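PDB 4H0N: DNMT2 from Spodoptera frugiperda, which transfers a methyl group from S-adenosyl-L-methionine to cytosine 38 in the anticodon loop of aspartate tRNA, and also has DNA cytosine-5 methyltransferase activity. Local coordinates for residues A[207-212]-A[282-287]; A[237-242]-A[307-312]. The protein carries 3 engineered substitutions. All blocks are in the same frame, centred on the assembly; numbering follows the deposited sequence.

Contact 1 of 2, residues A[207-212]-A[282-287]; sequences FLVPEK and LRYFTP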
loop_
_atom_site.group_PDB
_atom_site.type_symbol
_atom_site.label_atom_id
_atom_site.label_comp_id
_atom_site.label_asym_id
_atom_site.label_seq_id
_atom_site.Cartn_x
_atom_site.Cartn_y
_atom_site.Cartn_z
ATOM N N PHE A 207 -11.527 17.066 10.642
ATOM C CA PHE A 207 -11.638 15.979 9.679
ATOM C C PHE A 207 -12.973 15.990 8.946
ATOM O O PHE A 207 -13.189 15.199 8.025
ATOM C CB PHE A 207 -11.414 14.631 10.359
ATOM C CG PHE A 207 -10.021 14.445 10.877
ATOM C CD1 PHE A 207 -8.976 14.197 10.008
ATOM C CD2 PHE A 207 -9.755 14.521 12.232
ATOM C CE1 PHE A 207 -7.692 14.031 10.479
ATOM C CE2 PHE A 207 -8.472 14.353 12.712
ATOM C CZ PHE A 207 -7.439 14.108 11.833
ATOM N N LEU A 208 -13.866 16.885 9.359
ATOM C CA LEU A 208 -15.154 17.034 8.690
ATOM C C LEU A 208 -14.942 17.456 7.247
ATOM O O LEU A 208 -14.122 18.323 6.958
ATOM C CB LEU A 208 -16.036 18.053 9.414
ATOM C CG LEU A 208 -16.790 17.539 10.642
ATOM C CD1 LEU A 208 -17.340 18.695 11.446
ATOM C CD2 LEU A 208 -17.908 16.588 10.244
ATOM N N VAL A 209 -15.673 16.825 6.343
ATOM C CA VAL A 209 -15.577 17.146 4.930
ATOM C C VAL A 209 -16.080 18.574 4.673
ATOM O O VAL A 209 -17.188 18.937 5.085
ATOM C CB VAL A 209 -16.348 16.106 4.095
ATOM C CG1 VAL A 209 -16.309 16.448 2.623
ATOM C CG2 VAL A 209 -15.769 14.724 4.337
ATOM N N PRO A 210 -15.247 19.400 4.015
ATOM C CA PRO A 210 -15.530 20.818 3.757
ATOM C C PRO A 210 -16.658 21.025 2.749
ATOM O O PRO A 210 -16.986 20.102 2.006
ATOM C CB PRO A 210 -14.212 21.337 3.170
ATOM C CG PRO A 210 -13.178 20.345 3.573
ATOM C CD PRO A 210 -13.891 19.028 3.579
ATOM N N GLU A 211 -17.222 22.232 2.721
ATOM C CA GLU A 211 -18.364 22.546 1.865
ATOM C C GLU A 211 -18.077 22.386 0.379
ATOM O O GLU A 211 -18.885 21.813 -0.354
ATOM C CB GLU A 211 -18.856 23.966 2.132
ATOM C CG GLU A 211 -19.388 24.191 3.529
ATOM C CD GLU A 211 -20.059 25.542 3.677
ATOM O OE1 GLU A 211 -19.878 26.397 2.784
ATOM O OE2 GLU A 211 -20.770 25.742 4.684
ATOM N N LYS A 212 -16.937 22.908 -0.061
ATOM C CA LYS A 212 -16.536 22.800 -1.460
ATOM C C LYS A 212 -16.576 21.339 -1.902
ATOM O O LYS A 212 -17.046 21.025 -2.996
ATOM C CB LYS A 212 -15.142 23.402 -1.676
ATOM C CG LYS A 212 -14.233 23.299 -0.457
ATOM C CD LYS A 212 -12.826 22.858 -0.847
ATOM C CE LYS A 212 -12.353 21.675 0.009
ATOM N NZ LYS A 212 -11.191 20.934 -0.590
ATOM N N LEU A 282 -20.505 14.253 7.770
ATOM C CA LEU A 282 -19.548 13.437 7.032
ATOM C C LEU A 282 -18.137 13.913 7.326
ATOM O O LEU A 282 -17.868 15.108 7.324
ATOM C CB LEU A 282 -19.806 13.520 5.533
ATOM C CG LEU A 282 -21.160 12.985 5.081
ATOM C CD1 LEU A 282 -21.380 13.264 3.606
ATOM C CD2 LEU A 282 -21.240 11.502 5.364
ATOM N N ARG A 283 -17.237 12.975 7.589
ATOM C CA ARG A 283 -15.852 13.315 7.882
ATOM C C ARG A 283 -14.925 12.310 7.232
ATOM O O ARG A 283 -15.337 11.204 6.894
ATOM C CB ARG A 283 -15.604 13.308 9.387
ATOM C CG ARG A 283 -15.571 11.916 9.997
ATOM C CD ARG A 283 -14.669 11.902 11.216
ATOM N NE ARG A 283 -14.897 10.744 12.075
ATOM C CZ ARG A 283 -14.191 9.622 12.019
ATOM N NH1 ARG A 283 -13.209 9.495 11.133
ATOM N NH2 ARG A 283 -14.470 8.625 12.846
ATOM N N TYR A 284 -13.668 12.696 7.064
ATOM C CA TYR A 284 -12.659 11.772 6.576
ATOM C C TYR A 284 -12.219 10.810 7.679
ATOM O O TYR A 284 -12.436 11.068 8.864
ATOM C CB TYR A 284 -11.451 12.542 6.056
ATOM C CG TYR A 284 -11.764 13.464 4.902
ATOM C CD1 TYR A 284 -12.061 12.959 3.643
ATOM C CD2 TYR A 284 -11.748 14.844 5.067
ATOM C CE1 TYR A 284 -12.343 13.800 2.581
ATOM C CE2 TYR A 284 -12.030 15.695 4.011
ATOM C CZ TYR A 284 -12.327 15.168 2.773
ATOM O OH TYR A 284 -12.601 16.016 1.723
ATOM N N PHE A 285 -11.617 9.691 7.287
ATOM C CA PHE A 285 -10.937 8.848 8.258
ATOM C C PHE A 285 -9.666 9.574 8.688
ATOM O O PHE A 285 -9.020 10.236 7.873
ATOM C CB PHE A 285 -10.600 7.477 7.662
ATOM C CG PHE A 285 -11.803 6.593 7.430
ATOM C CD1 PHE A 285 -12.417 5.939 8.491
ATOM C CD2 PHE A 285 -12.311 6.406 6.153
ATOM C CE1 PHE A 285 -13.524 5.125 8.281
ATOM C CE2 PHE A 285 -13.417 5.593 5.935
ATOM C CZ PHE A 285 -14.023 4.952 6.998
ATOM N N THR A 286 -9.319 9.473 9.966
ATOM C CA THR A 286 -8.084 10.071 10.463
ATOM C C THR A 286 -6.912 9.199 10.030
ATOM O O THR A 286 -7.099 8.005 9.788
ATOM C CB THR A 286 -8.073 10.153 11.994
ATOM O OG1 THR A 286 -7.758 8.862 12.529
ATOM C CG2 THR A 286 -9.419 10.622 12.520
ATOM N N PRO A 287 -5.702 9.787 9.928
ATOM C CA PRO A 287 -4.494 9.031 9.575
ATOM C C PRO A 287 -4.312 7.793 10.444
ATOM O O PRO A 287 -3.839 6.759 9.968
ATOM C CB PRO A 287 -3.375 10.032 9.859
ATOM C CG PRO A 287 -3.997 11.353 9.581
ATOM C CD PRO A 287 -5.420 11.231 10.056
HETATM O O HOH W 1 -18.994 17.672 6.747
#
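Leu208 and Arg283 face each other as a single antiparallel bridge, a non-hydrogen-bonded pair with CA atoms 3.9 Å apart. The flanking residues carry its two bonds: Tyr284 N donates to Phe207 O at 2.7 Å, and Val209 N to Leu282 O at 3.0 Å, both with N-H...O angles of 165°. A water donates to Val209 O and to Leu282 O, extending the link beyond the bridge.

Beyond the bridge, each segment offers an aromatic face to a methyl group of the other. Val209 CG2 sits over the centre of the Tyr284 ring, 3.8 Å from its centroid; with CG1 anti to the backbone N (chi1 178°), CG2 is the branch laid on the ring. A beta-branched residue suits this place because its methyl groups are carried directly on CB, close enough to the backbone to lie on the Tyr284 ring. Pro210 CD also approaches Tyr284, meeting CE2 at 3.8 Å. In the reverse sense, Thr286 CG2 lies over the Phe207 ring, 3.9 Å from the centroid, while Phe207 CE1 packs against Pro287 CD at 3.6 Å. Thr286 thus works twice, its methyl on the ring and its hydroxyl capping the helix that starts at Pro287.

Arg283 NH1 donates to Tyr284 O at 2.9 Å, close to the guanidinium plane, and forms a salt bridge with Glu289, which also accepts from Thr286 N. The segment 282-287 leads into helix 287-293; the run from Arg283 through Thr286-Pro287 to Glu289 resembles conserved motif IX of C5-methyltransferases, which in relatives helps organise the small target-recognition domain.

Contact 2 of 2, residues A[237-242]-A[307-312]; sequences YTHYAD and SMKQCY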
loop_
_atom_site.group_PDB
_atom_site.type_symbol
_atom_site.label_atom_id
_atom_site.label_comp_id
_atom_site.label_asym_id
_atom_site.label_seq_id
_atom_site.Cartn_x
_atom_site.Cartn_y
_atom_site.Cartn_z
ATOM N N TYR A 237 -6.554 11.383 -1.417
ATOM C CA TYR A 237 -7.629 11.400 -0.431
ATOM C C TYR A 237 -7.634 12.754 0.271
ATOM O O TYR A 237 -6.600 13.205 0.756
ATOM C CB TYR A 237 -7.446 10.255 0.569
ATOM C CG TYR A 237 -8.591 10.038 1.551
ATOM C CD1 TYR A 237 -9.882 9.791 1.107
ATOM C CD2 TYR A 237 -8.364 10.048 2.923
ATOM C CE1 TYR A 237 -10.916 9.583 1.998
ATOM C CE2 TYR A 237 -9.390 9.841 3.820
ATOM C CZ TYR A 237 -10.665 9.605 3.357
ATOM O OH TYR A 237 -11.693 9.389 4.254
ATOM N N THR A 238 -8.808 13.386 0.308
ATOM C CA THR A 238 -9.028 14.753 0.823
ATOM C C THR A 238 -8.553 15.880 -0.107
ATOM O O THR A 238 -8.692 17.050 0.233
ATOM C CB THR A 238 -8.487 15.003 2.270
ATOM O OG1 THR A 238 -7.093 15.330 2.220
ATOM C CG2 THR A 238 -8.714 13.794 3.183
ATOM N N HIS A 239 -7.995 15.526 -1.265
ATOM C CA HIS A 239 -7.651 16.505 -2.297
ATOM C C HIS A 239 -8.852 16.679 -3.209
ATOM O O HIS A 239 -9.190 17.791 -3.631
ATOM C CB HIS A 239 -6.512 16.000 -3.184
ATOM C CG HIS A 239 -5.160 16.015 -2.545
ATOM N ND1 HIS A 239 -4.003 15.859 -3.280
ATOM C CD2 HIS A 239 -4.772 16.146 -1.256
ATOM C CE1 HIS A 239 -2.960 15.900 -2.471
ATOM N NE2 HIS A 239 -3.399 16.073 -1.237
ATOM N N TYR A 240 -9.453 15.543 -3.548
ATOM C CA TYR A 240 -10.605 15.478 -4.429
ATOM C C TYR A 240 -11.596 14.544 -3.777
ATOM O O TYR A 240 -11.253 13.810 -2.852
ATOM C CB TYR A 240 -10.205 14.951 -5.802
ATOM C CG TYR A 240 -9.019 15.680 -6.375
ATOM C CD1 TYR A 240 -9.154 16.956 -6.903
ATOM C CD2 TYR A 240 -7.757 15.098 -6.375
ATOM C CE1 TYR A 240 -8.065 17.635 -7.425
ATOM C CE2 TYR A 240 -6.660 15.766 -6.894
ATOM C CZ TYR A 240 -6.819 17.034 -7.419
ATOM O OH TYR A 240 -5.732 17.706 -7.938
ATOM N N ALA A 241 -12.826 14.560 -4.267
ATOM C CA ALA A 241 -13.923 13.943 -3.544
ATOM C C ALA A 241 -14.102 12.490 -3.929
ATOM O O ALA A 241 -14.920 11.777 -3.349
ATOM C CB ALA A 241 -15.195 14.705 -3.827
ATOM N N ASP A 242 -13.318 12.041 -4.897
ATOM C CA ASP A 242 -13.808 10.971 -5.736
ATOM C C ASP A 242 -12.790 9.957 -6.263
ATOM O O ASP A 242 -11.877 10.297 -7.020
ATOM C CB ASP A 242 -14.555 11.616 -6.890
ATOM C CG ASP A 242 -15.067 10.619 -7.853
ATOM O OD1 ASP A 242 -16.099 10.000 -7.541
ATOM O OD2 ASP A 242 -14.428 10.455 -8.907
ATOM N N SER A 307 2.316 17.309 8.077
ATOM C CA SER A 307 0.947 17.786 7.922
ATOM C C SER A 307 -0.017 16.683 7.531
ATOM O O SER A 307 0.395 15.585 7.160
ATOM C CB SER A 307 0.898 18.859 6.844
ATOM O OG SER A 307 1.299 18.316 5.597
ATOM N N MET A 308 -1.307 16.998 7.593
ATOM C CA MET A 308 -2.351 16.063 7.194
ATOM C C MET A 308 -2.229 15.649 5.730
ATOM O O MET A 308 -2.389 14.474 5.400
ATOM C CB MET A 308 -3.738 16.661 7.451
ATOM C CG MET A 308 -4.077 16.802 8.918
ATOM S SD MET A 308 -3.715 15.281 9.802
ATOM C CE MET A 308 -4.052 15.770 11.488
ATOM N N LYS A 309 -1.949 16.612 4.855
ATOM C CA LYS A 309 -1.879 16.336 3.424
ATOM C C LYS A 309 -0.701 15.424 3.090
ATOM O O LYS A 309 -0.805 14.550 2.229
ATOM C CB LYS A 309 -1.817 17.638 2.625
ATOM C CG LYS A 309 -3.054 18.522 2.785
ATOM C CD LYS A 309 -4.304 17.886 2.175
ATOM C CE LYS A 309 -5.520 18.804 2.296
ATOM N NZ LYS A 309 -6.485 18.328 3.329
ATOM N N GLN A 310 0.405 15.627 3.789
ATOM C CA GLN A 310 1.559 14.766 3.698
ATOM C C GLN A 310 1.222 13.373 4.168
ATOM O O GLN A 310 1.634 12.400 3.576
ATOM C CB GLN A 310 2.657 15.268 4.620
ATOM C CG GLN A 310 3.956 15.694 3.981
ATOM C CD GLN A 310 4.327 17.116 4.374
ATOM O OE1 GLN A 310 5.373 17.624 3.978
ATOM N NE2 GLN A 310 3.471 17.758 5.182
ATOM N N CYS A 311 0.486 13.305 5.264
ATOM C CA CYS A 311 0.066 12.047 5.888
ATOM C C CYS A 311 -0.711 11.173 4.916
ATOM O O CYS A 311 -0.400 9.995 4.726
ATOM C CB CYS A 311 -0.825 12.318 7.104
ATOM S SG CYS A 311 0.032 12.798 8.620
ATOM N N TYR A 312 -1.732 11.766 4.309
ATOM C CA TYR A 312 -2.583 11.049 3.373
ATOM C C TYR A 312 -1.833 10.630 2.110
ATOM O O TYR A 312 -2.064 9.542 1.590
ATOM C CB TYR A 312 -3.849 11.860 3.062
ATOM C CG TYR A 312 -4.790 11.914 4.250
ATOM C CD1 TYR A 312 -5.364 10.752 4.746
ATOM C CD2 TYR A 312 -5.083 13.114 4.890
ATOM C CE1 TYR A 312 -6.212 10.782 5.832
ATOM C CE2 TYR A 312 -5.934 13.148 5.983
ATOM C CZ TYR A 312 -6.492 11.977 6.444
ATOM O OH TYR A 312 -7.338 11.975 7.522
#
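Tyr237 and Tyr312 meet as an offset edge-to-face pair: the edge of Tyr237 is directed at the face of Tyr312, with the planes at 75° and the centroids 5.4 Å apart. The touching atoms are Tyr237 CD2 and Tyr312 CD1, 3.6 Å apart. Tyrosine suits both places because its ring supplies broad apolar surface while its hydroxyl can still find a polar partner in the interior; Tyr237 OH is bonded to Ser246 O and Tyr312 OH to Phe285 O.

Thr238 serves both rings with one methyl. Its CG2 stands over a face of Tyr312, 4.2 Å from the centroid and displaced toward the rim, and also over a face of Tyr237. The other branch is polar: OG1 lies between the backbone N and the carbonyl carbon (chi1 84°), which sets it to donate to Tyr237 O in the carbonyl plane, on a lone pair.

Such packing of a loop against the opening turns of a helix joins 237-242, from the loop before strand 247-248, to helix 308-316, whose far end runs into the Asn317-Ser318 pair that probably binds the cofactor product, as in a near-identical protein.

The same Thr238 OG1 accepts from Lys309 NZ at 3.3 Å, so the hydroxyl is gripped as donor and as acceptor. Replacing Thr238 by an alanine would probably leave Lys309 NZ without this acceptor, Tyr237 O without its hydroxyl donor, and a gap over the faces of both tyrosine rings where the methyl lies. Toward the surface, Lys309 bends at chi2 (-67°) and slides its aliphatic part past His239 in the opposite sense, Lys309 CD lying at the imidazole edge, 3.9 Å from His239 CD2; a long, flexible lysine can pack this way while its amino group reaches the Thr238 hydroxyl.

Contacts 1 and 2 adjoin, with centres about 10 Å apart, and segment 282-287 ties them together. Phe285 is held at both ends of its backbone: its N and Tyr237 OH, 3.0 Å apart, probably form a hydrogen bond, and its O probably bonds to Tyr312 OH. The Tyr237 ring also meets Tyr284 edge-to-face, and Pro287 packs on Tyr312. Contact 1 is mostly buried and joins two irregular segments through backbone bonds and methyl-on-ring packing. Contact 2 covers less area and sets a loop against a helix mainly through side chains, with no backbone-to-backbone hydrogen bond across it, grading from buried tyrosines to the exposed His239 and Lys309. Neither touches the bound S-adenosyl-L-homocysteine.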